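Myosin-17 (Arabidopsis thaliana, PDB 7KFL) probably carries cargo along actin filaments as a class XI plant myosin, its globular tail serving as the cargo-binding domain. Local coordinates at residues K29-C34 against Q135-L140; I332-R337 against F376-D381; P180-C185 against Q216-S221; E10-L15 against T51-R56; T63-P68 against E164-M169. One frame throughout, in Å; residues are numbered along the deposited sequence.

Interaction 1 of 5, residues K29-C34 against Q135-L140; sequences KPVAAC and QGLTKL
T138 presents two surfaces to segment K29-C34: its methyl group meets the aliphatic chain of K29, and its backbone passes the sulfur of C34. With OG1 placed between the backbone N and the carbonyl carbon (chi1 57°), CG2 is turned toward the strand end, where it lies 3.8 Å from K29 CB. The lysine chain passes the threonine at a slant, K29 CD 4.0 Å from T138 CB, and its amine continues past the loop. OG1 is engaged separately, in a weak hydrogen bond with N26 OD1.

C34 points at the loop from the first turn of the helix. Its SG lies 3.8 Å from T138 CA and also touches the L140 branch, with SG to L140 CD2 at 4.1 Å. One bond back, C34 CB sits 3.4 Å from L137 O, a close approach of a methylene to a carbonyl oxygen that also accepts from K38 NZ. On the other flank V31 and L137 meet obliquely through one methyl each, V31 CG1 to L137 CD2 at 3.9 Å. Across the two segments the contact is therefore made by van der Waals packing.

K38, on the same helix, holds the loop with hydrogen bonds to both L137 O and K139 O. Behind the contact, P30 packs on S79, N80 and T83 of helix 71-89, and A33 N donates to N80 OD1; the hairpin of strands 25-26 and 29-30 thus leads into helix 31-43 between the loop and helix 71-89.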
# COMPACT_ATOMS: atom_id res chain seq x y z
N LYS A 29 5.36 16.69 -13.73
CA LYS A 29 5.86 17.29 -12.46
C LYS A 29 4.72 18.03 -11.76
O LYS A 29 3.98 18.79 -12.39
CB LYS A 29 7.04 18.22 -12.75
CG LYS A 29 7.99 17.71 -13.83
CD LYS A 29 9.34 18.41 -13.84
CE LYS A 29 10.23 17.98 -14.99
NZ LYS A 29 11.15 16.88 -14.60
N PRO A 30 4.53 17.83 -10.43
CA PRO A 30 3.51 18.54 -9.66
C PRO A 30 3.86 20.03 -9.56
O PRO A 30 4.99 20.35 -9.22
CB PRO A 30 3.53 17.84 -8.29
CG PRO A 30 4.27 16.55 -8.54
CD PRO A 30 5.31 16.91 -9.58
N VAL A 31 2.90 20.90 -9.86
CA VAL A 31 3.14 22.37 -10.01
C VAL A 31 3.25 23.01 -8.62
O VAL A 31 4.20 23.79 -8.42
CB VAL A 31 2.06 23.04 -10.88
CG1 VAL A 31 2.13 24.56 -10.79
CG2 VAL A 31 2.16 22.58 -12.32
N ALA A 32 2.32 22.70 -7.70
CA ALA A 32 2.21 23.34 -6.37
C ALA A 32 3.53 23.18 -5.59
O ALA A 32 3.98 24.16 -4.98
CB ALA A 32 1.04 22.79 -5.60
N ALA A 33 4.12 21.98 -5.63
CA ALA A 33 5.42 21.67 -4.99
C ALA A 33 6.52 22.58 -5.55
O ALA A 33 7.33 23.08 -4.75
CB ALA A 33 5.76 20.21 -5.20
N CYS A 34 6.53 22.80 -6.87
CA CYS A 34 7.52 23.65 -7.58
C CYS A 34 7.28 25.13 -7.24
O CYS A 34 8.27 25.84 -7.00
CB CYS A 34 7.45 23.44 -9.09
SG CYS A 34 8.02 21.81 -9.61
N GLN A 135 10.27 32.35 -15.91
CA GLN A 135 10.55 30.99 -16.46
C GLN A 135 9.37 30.05 -16.18
O GLN A 135 8.42 30.47 -15.48
CB GLN A 135 11.85 30.44 -15.87
CG GLN A 135 11.80 30.17 -14.37
CD GLN A 135 13.15 29.81 -13.79
OE1 GLN A 135 13.56 30.32 -12.75
NE2 GLN A 135 13.86 28.91 -14.46
N GLY A 136 9.42 28.84 -16.74
CA GLY A 136 8.43 27.76 -16.53
C GLY A 136 8.43 27.30 -15.09
O GLY A 136 9.53 27.16 -14.51
N LEU A 137 7.24 27.05 -14.53
CA LEU A 137 7.02 26.77 -13.08
C LEU A 137 7.80 25.53 -12.65
O LEU A 137 8.38 25.56 -11.55
CB LEU A 137 5.51 26.60 -12.83
CG LEU A 137 4.71 27.88 -12.61
CD1 LEU A 137 5.21 29.02 -13.49
CD2 LEU A 137 3.23 27.64 -12.85
N THR A 138 7.82 24.48 -13.48
CA THR A 138 8.42 23.16 -13.16
C THR A 138 9.88 23.10 -13.61
O THR A 138 10.57 22.13 -13.22
CB THR A 138 7.57 22.02 -13.76
OG1 THR A 138 7.47 22.24 -15.16
CG2 THR A 138 6.20 21.94 -13.13
N LYS A 139 10.34 24.08 -14.40
CA LYS A 139 11.78 24.28 -14.74
C LYS A 139 12.44 25.06 -13.61
O LYS A 139 12.14 26.27 -13.48
CB LYS A 139 11.93 25.01 -16.08
CG LYS A 139 13.36 25.43 -16.44
CD LYS A 139 14.38 24.32 -16.30
CE LYS A 139 15.77 24.72 -16.76
NZ LYS A 139 16.81 23.83 -16.19
N LEU A 140 13.32 24.42 -12.83
CA LEU A 140 13.94 25.01 -11.62
C LEU A 140 15.46 25.06 -11.77
O LEU A 140 16.04 24.07 -12.27
CB LEU A 140 13.51 24.23 -10.36
CG LEU A 140 13.01 22.80 -10.57
CD1 LEU A 140 14.16 21.82 -10.67
CD2 LEU A 140 12.07 22.40 -9.44

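Interaction 2 of 5, residues I332-R337 against F376-D381; sequences IQQLYR and FLLDDD
Q333 and R337, one helical turn apart, pack around the ring of F376. The Q333 amide lies flat over one ring face, the planes 10° apart, with NE2 offset toward the rim and 3.4 Å from F376 CD1. R337 approaches the rim instead: F376 CZ points at the centre of one guanidinium face, 3.5 Å from R337 CZ, and the planes are steeply inclined at 73°. The aliphatic part of R337 lies at the ring edge as well, its CB 3.7 Å from F376 CE1. With CG anti to the backbone N (chi1 -171°), the F376 ring is carried to the helix. The polar end of R337 has its partner elsewhere, with NH1 donating to L259 O.

In fold terms, an extended segment following helix 354-369 crosses helix 332-341, part of the DIL domain, and continues along helix 236-260.

A hydrogen bond fixes the crossing point: Q334 NE2 donates to F376 O at 2.8 Å, nearly straight, the acceptor lying near the amide plane. The other end of that amide, OE1, accepts from S331 N.

L378 adds a van der Waals contact, its CD2 3.9 Å from the amide nitrogen Q334 NE2; its side chain also touches N251 and F255.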
# COMPACT_ATOMS: atom_id res chain seq x y z
N ILE A 332 4.05 -25.70 9.79
CA ILE A 332 3.48 -27.03 10.14
C ILE A 332 2.11 -26.81 10.80
O ILE A 332 1.17 -27.56 10.45
CB ILE A 332 4.43 -27.84 11.04
CG1 ILE A 332 5.73 -28.22 10.31
CG2 ILE A 332 3.73 -29.06 11.63
CD1 ILE A 332 5.54 -29.20 9.17
N GLN A 333 2.00 -25.84 11.71
CA GLN A 333 0.75 -25.57 12.48
C GLN A 333 -0.37 -25.15 11.52
O GLN A 333 -1.54 -25.48 11.81
CB GLN A 333 0.98 -24.50 13.56
CG GLN A 333 0.25 -24.79 14.86
CD GLN A 333 -0.53 -23.62 15.41
OE1 GLN A 333 0.02 -22.57 15.73
NE2 GLN A 333 -1.84 -23.80 15.55
N GLN A 334 -0.03 -24.45 10.43
CA GLN A 334 -0.98 -24.00 9.38
C GLN A 334 -1.46 -25.22 8.58
O GLN A 334 -2.69 -25.40 8.47
CB GLN A 334 -0.33 -22.97 8.45
CG GLN A 334 -0.16 -21.60 9.08
CD GLN A 334 0.79 -20.71 8.32
OE1 GLN A 334 1.48 -21.16 7.40
NE2 GLN A 334 0.84 -19.44 8.69
N LEU A 335 -0.52 -26.01 8.05
CA LEU A 335 -0.80 -27.23 7.24
C LEU A 335 -1.71 -28.17 8.03
O LEU A 335 -2.69 -28.67 7.44
CB LEU A 335 0.52 -27.93 6.89
CG LEU A 335 1.38 -27.24 5.84
CD1 LEU A 335 2.75 -27.90 5.75
CD2 LEU A 335 0.70 -27.25 4.48
N TYR A 336 -1.41 -28.41 9.31
CA TYR A 336 -2.15 -29.33 10.20
C TYR A 336 -3.63 -28.92 10.24
O TYR A 336 -4.49 -29.79 9.99
CB TYR A 336 -1.53 -29.36 11.60
CG TYR A 336 -2.30 -30.19 12.60
CD1 TYR A 336 -2.16 -31.57 12.64
CD2 TYR A 336 -3.19 -29.60 13.49
CE1 TYR A 336 -2.88 -32.34 13.55
CE2 TYR A 336 -3.91 -30.36 14.40
CZ TYR A 336 -3.75 -31.73 14.43
OH TYR A 336 -4.46 -32.48 15.33
N ARG A 337 -3.91 -27.65 10.53
CA ARG A 337 -5.28 -27.08 10.58
C ARG A 337 -5.99 -27.35 9.25
O ARG A 337 -7.09 -27.93 9.27
CB ARG A 337 -5.23 -25.58 10.91
CG ARG A 337 -6.57 -24.86 10.80
CD ARG A 337 -7.65 -25.47 11.68
NE ARG A 337 -7.30 -25.37 13.09
CZ ARG A 337 -7.62 -24.37 13.90
NH1 ARG A 337 -8.31 -23.33 13.46
NH2 ARG A 337 -7.25 -24.40 15.17
N PHE A 376 0.74 -19.05 12.61
CA PHE A 376 -0.61 -19.60 12.35
C PHE A 376 -1.39 -18.57 11.53
O PHE A 376 -1.24 -18.59 10.29
CB PHE A 376 -1.29 -20.02 13.67
CG PHE A 376 -2.57 -20.79 13.48
CD1 PHE A 376 -2.58 -21.99 12.78
CD2 PHE A 376 -3.77 -20.33 14.00
CE1 PHE A 376 -3.75 -22.70 12.60
CE2 PHE A 376 -4.94 -21.04 13.82
CZ PHE A 376 -4.93 -22.23 13.12
N LEU A 377 -2.17 -17.70 12.17
CA LEU A 377 -2.87 -16.57 11.50
C LEU A 377 -1.81 -15.59 10.97
O LEU A 377 -0.76 -15.46 11.61
CB LEU A 377 -3.82 -15.89 12.48
CG LEU A 377 -5.00 -16.74 12.95
CD1 LEU A 377 -5.85 -15.97 13.95
CD2 LEU A 377 -5.85 -17.20 11.79
N LEU A 378 -2.10 -14.95 9.83
CA LEU A 378 -1.22 -13.92 9.21
C LEU A 378 -1.69 -12.53 9.64
O LEU A 378 -2.86 -12.39 10.05
CB LEU A 378 -1.26 -14.07 7.68
CG LEU A 378 -0.82 -15.42 7.12
CD1 LEU A 378 -0.96 -15.44 5.61
CD2 LEU A 378 0.61 -15.74 7.52
N ASP A 379 -0.79 -11.55 9.56
CA ASP A 379 -1.09 -10.12 9.78
C ASP A 379 -0.58 -9.34 8.56
O ASP A 379 0.51 -9.69 8.05
CB ASP A 379 -0.47 -9.61 11.08
CG ASP A 379 -1.30 -8.55 11.78
OD1 ASP A 379 -2.14 -7.92 11.10
OD2 ASP A 379 -1.11 -8.37 13.00
N ASP A 380 -1.34 -8.35 8.11
CA ASP A 380 -1.00 -7.49 6.94
C ASP A 380 0.13 -6.53 7.33
O ASP A 380 0.45 -6.45 8.54
CB ASP A 380 -2.22 -6.73 6.41
CG ASP A 380 -2.90 -5.84 7.44
OD1 ASP A 380 -2.19 -5.24 8.27
OD2 ASP A 380 -4.15 -5.76 7.40
N ASP A 381 0.69 -5.83 6.35
CA ASP A 381 1.73 -4.79 6.53
C ASP A 381 1.04 -3.42 6.58
O ASP A 381 0.64 -2.93 5.50
CB ASP A 381 2.78 -4.86 5.42
CG ASP A 381 3.98 -3.96 5.63
OD1 ASP A 381 4.10 -3.40 6.74
OD2 ASP A 381 4.78 -3.82 4.68

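Interaction 3 of 5, residues P180-C185 against Q216-S221; sequences PLLGLC and QSIRKS
Two long helices of the globular tail, 150-186 and 205-231, lie antiparallel side by side, and L181 and I218 are packed against each other where they meet. The local axes approach to 9.9 Å with a signed crossing angle of -162°, close enough for side-chain carbons next to the backbones to touch. L181 CB is 3.5 Å from I218 CG1, and the two side chains slide past one another in opposite directions. Because CG of L181 is anti to its carbonyl carbon (chi1 -57°) and the chain then runs extended, CD1 reaches the facing backbone and lies 3.6 Å from I218 N. Both methyls of L181 also touch S217 CB, CD1 at 3.8 Å and CD2 at 4.0 Å.

The I218 end group works the other way, into helix 150-186. Its CD1 rests 3.6 Å from L182 CD2, at about a right angle to that side chain, and 4.3 Å from C185 SG.

This pair belongs to the elongated helical bundle of the tail: L182 also touches F249 and I250 of helix 236-260, and C185 touches Y272 of helix 267-287, so the two residues that I218 CD1 meets are themselves packed on two further helices. The serines on the I218 side take their polar partners elsewhere, S217 OG with A213 O within its own helix and S221 OG with E177 OE2 across the pair. Helix 150-186 is kinked at P180, whose N carries no hydrogen to donate; L181 N likewise has no bond to the preceding turn.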
# COMPACT_ATOMS: atom_id res chain seq x y z
N PRO A 180 -15.34 -5.33 1.99
CA PRO A 180 -16.65 -5.97 1.83
C PRO A 180 -16.70 -6.99 0.68
O PRO A 180 -17.47 -7.93 0.77
CB PRO A 180 -17.61 -4.81 1.54
CG PRO A 180 -16.87 -3.58 2.00
CD PRO A 180 -15.41 -3.88 1.76
N LEU A 181 -15.89 -6.78 -0.37
CA LEU A 181 -15.83 -7.67 -1.57
C LEU A 181 -15.17 -8.99 -1.19
O LEU A 181 -15.69 -10.05 -1.60
CB LEU A 181 -15.05 -6.97 -2.70
CG LEU A 181 -15.59 -5.61 -3.15
CD1 LEU A 181 -14.72 -5.04 -4.26
CD2 LEU A 181 -17.04 -5.70 -3.60
N LEU A 182 -14.06 -8.93 -0.44
CA LEU A 182 -13.40 -10.13 0.16
C LEU A 182 -14.38 -10.77 1.15
O LEU A 182 -14.46 -12.02 1.17
CB LEU A 182 -12.09 -9.70 0.83
CG LEU A 182 -11.01 -9.17 -0.12
CD1 LEU A 182 -9.90 -8.47 0.65
CD2 LEU A 182 -10.44 -10.29 -0.98
N GLY A 183 -15.11 -9.95 1.91
CA GLY A 183 -16.22 -10.38 2.78
C GLY A 183 -17.19 -11.28 2.05
O GLY A 183 -17.63 -12.28 2.65
N LEU A 184 -17.52 -10.96 0.79
CA LEU A 184 -18.47 -11.73 -0.06
C LEU A 184 -17.75 -12.93 -0.69
O LEU A 184 -18.41 -13.98 -0.85
CB LEU A 184 -19.08 -10.81 -1.12
CG LEU A 184 -19.99 -9.70 -0.60
CD1 LEU A 184 -20.35 -8.73 -1.72
CD2 LEU A 184 -21.25 -10.25 0.03
N CYS A 185 -16.47 -12.80 -1.04
CA CYS A 185 -15.61 -13.91 -1.55
C CYS A 185 -15.54 -15.03 -0.51
O CYS A 185 -15.64 -16.21 -0.90
CB CYS A 185 -14.20 -13.44 -1.88
SG CYS A 185 -14.07 -12.53 -3.44
N GLN A 216 -13.75 -9.78 -9.81
CA GLN A 216 -13.74 -8.75 -10.88
C GLN A 216 -14.02 -7.37 -10.28
O GLN A 216 -13.39 -6.39 -10.74
CB GLN A 216 -14.72 -9.13 -11.99
CG GLN A 216 -14.30 -10.37 -12.76
CD GLN A 216 -15.35 -10.89 -13.71
OE1 GLN A 216 -16.38 -10.26 -13.95
NE2 GLN A 216 -15.09 -12.06 -14.27
N SER A 217 -14.90 -7.28 -9.28
CA SER A 217 -15.22 -6.02 -8.55
C SER A 217 -13.95 -5.47 -7.87
O SER A 217 -13.75 -4.24 -7.92
CB SER A 217 -16.32 -6.22 -7.54
OG SER A 217 -17.48 -6.76 -8.15
N ILE A 218 -13.15 -6.35 -7.27
CA ILE A 218 -11.87 -6.00 -6.58
C ILE A 218 -10.88 -5.46 -7.62
O ILE A 218 -10.28 -4.40 -7.36
CB ILE A 218 -11.32 -7.22 -5.80
CG1 ILE A 218 -12.17 -7.50 -4.55
CG2 ILE A 218 -9.85 -7.03 -5.45
CD1 ILE A 218 -11.89 -8.83 -3.90
N ARG A 219 -10.73 -6.17 -8.75
CA ARG A 219 -9.83 -5.80 -9.87
C ARG A 219 -10.15 -4.38 -10.37
O ARG A 219 -9.20 -3.65 -10.71
CB ARG A 219 -9.96 -6.82 -11.01
CG ARG A 219 -8.88 -6.69 -12.07
CD ARG A 219 -9.08 -7.67 -13.21
NE ARG A 219 -8.22 -7.36 -14.34
CZ ARG A 219 -8.02 -8.15 -15.39
NH1 ARG A 219 -8.61 -9.33 -15.48
NH2 ARG A 219 -7.21 -7.76 -16.36
N LYS A 220 -11.44 -4.01 -10.42
CA LYS A 220 -11.91 -2.67 -10.85
C LYS A 220 -11.44 -1.61 -9.85
O LYS A 220 -10.87 -0.59 -10.29
CB LYS A 220 -13.44 -2.64 -10.99
CG LYS A 220 -13.96 -3.13 -12.34
CD LYS A 220 -15.46 -3.00 -12.50
CE LYS A 220 -16.24 -3.99 -11.65
NZ LYS A 220 -17.66 -4.07 -12.06
N SER A 221 -11.66 -1.86 -8.55
CA SER A 221 -11.25 -0.96 -7.44
C SER A 221 -9.73 -0.77 -7.45
O SER A 221 -9.29 0.38 -7.27
CB SER A 221 -11.73 -1.48 -6.11
OG SER A 221 -13.15 -1.40 -6.01

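Interaction 4 of 5, residues E10-L15 against T51-R56; sequences ENQDLL and TSVFDR
D13 and R56 form the ionic part of this contact. R56 NH1 donates to D13 OD1 at 3.0 Å with an N-H...O angle of 165°, and R56 NH2 adds a weak second bond to D13 OD1 at 3.5 Å. The carboxylate lies at the guanidinium edge, but the two planes are 85° apart, and NH1 meets OD1 from above the carboxylate plane, 76° out of it. One oxygen thus receives both donors, unlike the coplanar two-oxygen fork.

The polar amide of Q12 rests over the start of helix 53-65. Its chain, extended beyond CG, carries CD to 3.7 Å from V53 N, with OE1 3.5 Å from S52 CB and NE2 3.5 Å from T51 OG1. That hydroxyl oxygen accepts from V53 N at 3.3 Å, a weak but straight capping bond at the helix start.

Apolar contact comes from the Q12 methylene and from L15. Q12 CG is 3.9 Å from V53 CB, and L15 CD2 is 4.5 Å from V53 CG2, a marginal contact. L15 and V53 also pack on helix 31-43, on C39 and L40 respectively, so that helix backs the junction of helices 4-20 and 53-65.

The chemistry implies apolar contact next to helix 31-43, an amide by the capped helix start, and beyond them a salt bridge resting on one good and one weak bond to a single oxygen, probably weaker than a coplanar two-oxygen pairing.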
# COMPACT_ATOMS: atom_id res chain seq x y z
N GLU A 10 0.98 39.10 3.70
CA GLU A 10 0.35 39.30 2.36
C GLU A 10 0.87 38.23 1.40
O GLU A 10 0.04 37.61 0.71
CB GLU A 10 0.61 40.71 1.83
CG GLU A 10 0.61 40.80 0.31
CD GLU A 10 0.70 42.21 -0.27
OE1 GLU A 10 1.67 42.93 0.08
OE2 GLU A 10 -0.18 42.58 -1.06
N ASN A 11 2.19 38.03 1.37
CA ASN A 11 2.89 37.06 0.48
C ASN A 11 2.46 35.63 0.81
O ASN A 11 2.23 34.85 -0.13
CB ASN A 11 4.41 37.20 0.57
CG ASN A 11 4.95 38.42 -0.15
OD1 ASN A 11 4.22 39.08 -0.88
ND2 ASN A 11 6.22 38.71 0.04
N GLN A 12 2.36 35.30 2.11
CA GLN A 12 1.94 33.96 2.60
C GLN A 12 0.46 33.74 2.27
O GLN A 12 0.13 32.63 1.81
CB GLN A 12 2.22 33.84 4.10
CG GLN A 12 3.71 33.77 4.43
CD GLN A 12 4.01 33.98 5.89
OE1 GLN A 12 3.15 33.82 6.76
NE2 GLN A 12 5.25 34.32 6.19
N ASP A 13 -0.38 34.76 2.48
CA ASP A 13 -1.83 34.75 2.12
C ASP A 13 -1.99 34.46 0.63
O ASP A 13 -2.95 33.76 0.26
CB ASP A 13 -2.52 36.08 2.48
CG ASP A 13 -3.18 36.10 3.85
OD1 ASP A 13 -3.86 35.11 4.19
OD2 ASP A 13 -3.01 37.11 4.57
N LEU A 14 -1.08 34.98 -0.20
CA LEU A 14 -1.07 34.81 -1.68
C LEU A 14 -0.78 33.35 -2.04
O LEU A 14 -1.55 32.78 -2.83
CB LEU A 14 -0.03 35.75 -2.30
CG LEU A 14 -0.59 36.92 -3.12
CD1 LEU A 14 -1.30 36.42 -4.37
CD2 LEU A 14 -1.51 37.80 -2.28
N LEU A 15 0.30 32.78 -1.49
CA LEU A 15 0.76 31.39 -1.78
C LEU A 15 -0.35 30.40 -1.38
O LEU A 15 -0.65 29.51 -2.19
CB LEU A 15 2.06 31.09 -1.03
CG LEU A 15 2.72 29.75 -1.34
CD1 LEU A 15 3.07 29.63 -2.82
CD2 LEU A 15 3.97 29.55 -0.49
N THR A 51 9.28 32.15 11.10
CA THR A 51 8.32 32.45 10.00
C THR A 51 7.10 31.53 10.11
O THR A 51 7.26 30.41 10.61
CB THR A 51 8.98 32.32 8.62
OG1 THR A 51 8.00 32.62 7.63
CG2 THR A 51 9.54 30.94 8.35
N SER A 52 5.95 32.00 9.61
CA SER A 52 4.64 31.30 9.62
C SER A 52 4.41 30.56 8.30
O SER A 52 3.45 29.76 8.24
CB SER A 52 3.52 32.26 9.90
OG SER A 52 3.50 32.64 11.27
N VAL A 53 5.24 30.81 7.28
CA VAL A 53 5.04 30.29 5.89
C VAL A 53 4.89 28.77 5.92
O VAL A 53 3.94 28.26 5.29
CB VAL A 53 6.17 30.73 4.94
CG1 VAL A 53 7.52 30.14 5.31
CG2 VAL A 53 5.84 30.41 3.49
N PHE A 54 5.77 28.07 6.65
CA PHE A 54 5.82 26.59 6.71
C PHE A 54 4.55 26.05 7.37
O PHE A 54 3.94 25.13 6.80
CB PHE A 54 7.08 26.13 7.46
CG PHE A 54 8.37 26.54 6.80
CD1 PHE A 54 8.70 26.07 5.54
CD2 PHE A 54 9.26 27.39 7.44
CE1 PHE A 54 9.89 26.44 4.93
CE2 PHE A 54 10.45 27.76 6.83
CZ PHE A 54 10.76 27.29 5.58
N ASP A 55 4.16 26.62 8.51
CA ASP A 55 2.92 26.26 9.26
C ASP A 55 1.71 26.35 8.32
O ASP A 55 0.86 25.44 8.35
CB ASP A 55 2.71 27.16 10.47
CG ASP A 55 3.51 26.76 11.70
OD1 ASP A 55 4.09 25.66 11.70
OD2 ASP A 55 3.54 27.56 12.66
N ARG A 56 1.65 27.41 7.51
CA ARG A 56 0.48 27.75 6.66
C ARG A 56 0.40 26.78 5.47
O ARG A 56 -0.73 26.42 5.09
CB ARG A 56 0.57 29.21 6.21
CG ARG A 56 0.44 30.19 7.37
CD ARG A 56 -0.26 31.47 7.00
NE ARG A 56 -1.58 31.23 6.43
CZ ARG A 56 -2.33 32.16 5.84
NH1 ARG A 56 -1.90 33.41 5.75
NH2 ARG A 56 -3.52 31.84 5.35

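Interaction 5 of 5, residues T63-P68 against E164-M169; sequences TAIEVP and EKIYGM
The end of helix 53-65, closed by an inverse gamma turn centred on E66, is packed through I65 and E66 against the middle of the long helix 150-186 of the globular tail. A weak V67 N to I65 O hydrogen bond of 3.1 Å spans the turn, and E66 is the first residue to leave helical backbone angles.

I65 carries the apolar part. Its CG1 stands between the backbone N and the carbonyl carbon (chi1 71°) and the chain continues extended, which thrusts CD1 outward into the groove between side chains one turn apart on the facing helix. There CD1 lies 3.7 Å from I166 CG1 and 4.1 Å from M169 SD, crossing both side chains at about a right angle. L74 of helix 71-89 touches I65 and I166 alike and extends the apolar cluster.

E66 and K165 form a salt bridge at the exposed margin. The glutamate, bent at chi2, brings OE2 to 3.5 Å from K165 NZ. The lysine is extended as far as CE, which lies equally near E66 OE2, and the bend at chi4 (69°) leaves NZ at that same distance; the length suggests a loose pairing.

M169 joins the two parts. Bent at chi3, it brings CE to the helix end, 4.1 Å from E66 OE2 and 3.9 Å from I65 O, a carbonyl oxygen that accepts from N70 ND2.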
# COMPACT_ATOMS: atom_id res chain seq x y z
N THR A 63 -5.95 20.81 5.79
CA THR A 63 -7.36 21.23 5.59
C THR A 63 -7.92 20.61 4.29
O THR A 63 -9.14 20.40 4.22
CB THR A 63 -7.50 22.75 5.56
OG1 THR A 63 -6.59 23.32 6.50
CG2 THR A 63 -8.91 23.21 5.89
N ALA A 64 -7.05 20.34 3.31
CA ALA A 64 -7.41 19.82 1.97
C ALA A 64 -7.78 18.33 2.05
O ALA A 64 -8.79 17.96 1.43
CB ALA A 64 -6.28 20.05 1.00
N ILE A 65 -7.01 17.52 2.78
CA ILE A 65 -7.13 16.03 2.78
C ILE A 65 -8.22 15.59 3.78
O ILE A 65 -8.76 14.49 3.58
CB ILE A 65 -5.78 15.34 3.07
CG1 ILE A 65 -5.33 15.52 4.52
CG2 ILE A 65 -4.73 15.79 2.07
CD1 ILE A 65 -4.01 14.85 4.85
N GLU A 66 -8.52 16.40 4.79
CA GLU A 66 -9.41 16.01 5.92
C GLU A 66 -10.87 16.38 5.58
O GLU A 66 -11.53 17.03 6.41
CB GLU A 66 -8.91 16.66 7.22
CG GLU A 66 -9.08 15.77 8.45
CD GLU A 66 -8.36 14.43 8.38
OE1 GLU A 66 -9.04 13.39 8.45
OE2 GLU A 66 -7.11 14.43 8.27
N VAL A 67 -11.34 15.94 4.41
CA VAL A 67 -12.73 16.16 3.89
C VAL A 67 -13.28 14.81 3.43
O VAL A 67 -12.51 13.88 3.18
CB VAL A 67 -12.76 17.21 2.76
CG1 VAL A 67 -12.58 18.62 3.30
CG2 VAL A 67 -11.74 16.92 1.67
N PRO A 68 -14.62 14.65 3.29
CA PRO A 68 -15.20 13.38 2.86
C PRO A 68 -14.96 13.12 1.36
O PRO A 68 -15.05 14.05 0.58
CB PRO A 68 -16.70 13.57 3.14
CG PRO A 68 -16.91 15.06 2.97
CD PRO A 68 -15.64 15.68 3.53
N GLU A 164 3.48 10.41 4.87
CA GLU A 164 3.21 9.09 5.50
C GLU A 164 1.72 8.98 5.82
O GLU A 164 1.14 7.91 5.55
CB GLU A 164 4.09 8.92 6.74
CG GLU A 164 5.55 8.69 6.40
CD GLU A 164 6.53 8.82 7.56
OE1 GLU A 164 6.07 8.99 8.71
OE2 GLU A 164 7.75 8.76 7.30
N LYS A 165 1.11 10.04 6.35
CA LYS A 165 -0.34 10.10 6.69
C LYS A 165 -1.18 9.96 5.41
O LYS A 165 -2.13 9.15 5.41
CB LYS A 165 -0.68 11.42 7.39
CG LYS A 165 -2.16 11.64 7.68
CD LYS A 165 -2.41 12.78 8.64
CE LYS A 165 -3.87 13.18 8.71
NZ LYS A 165 -4.70 12.14 9.34
N ILE A 166 -0.84 10.73 4.37
CA ILE A 166 -1.56 10.73 3.06
C ILE A 166 -1.44 9.34 2.44
O ILE A 166 -2.49 8.74 2.14
CB ILE A 166 -1.03 11.86 2.15
CG1 ILE A 166 -1.50 13.23 2.65
CG2 ILE A 166 -1.43 11.63 0.70
CD1 ILE A 166 -0.68 14.39 2.13
N TYR A 167 -0.21 8.82 2.28
CA TYR A 167 0.07 7.44 1.80
C TYR A 167 -0.82 6.45 2.55
O TYR A 167 -1.45 5.60 1.91
CB TYR A 167 1.54 7.07 2.00
CG TYR A 167 1.84 5.61 1.79
CD1 TYR A 167 1.72 4.69 2.81
CD2 TYR A 167 2.24 5.15 0.55
CE1 TYR A 167 1.99 3.35 2.62
CE2 TYR A 167 2.53 3.80 0.33
CZ TYR A 167 2.39 2.90 1.37
OH TYR A 167 2.66 1.58 1.16
N GLY A 168 -0.83 6.55 3.89
CA GLY A 168 -1.60 5.67 4.79
C GLY A 168 -3.10 5.74 4.50
O GLY A 168 -3.74 4.68 4.55
N MET A 169 -3.62 6.94 4.21
CA MET A 169 -5.08 7.19 4.01
C MET A 169 -5.53 6.63 2.66
O MET A 169 -6.62 6.03 2.61
CB MET A 169 -5.40 8.69 4.09
CG MET A 169 -5.51 9.19 5.52
SD MET A 169 -5.20 10.96 5.66
CE MET A 169 -6.82 11.62 5.27

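Two helices are each shared by two contacts. Helix 53-65 carries interaction 4 at its start and interaction 5 at its end, centres about 21 Å apart, while helix 150-186 carries interaction 5 and, further on, interaction 3, with about 24 Å between centres. Interactions 1 and 4 lie on the same side of the chain's centre, their nearest atoms about 6 Å apart, and their segments alternate along the chain. Interaction 2 lies on the opposite side, with its centre about 49 Å from that of interaction 1 and about 52 Å from that of interaction 4, in keeping with an elongated domain. All five are structural contacts within one chain.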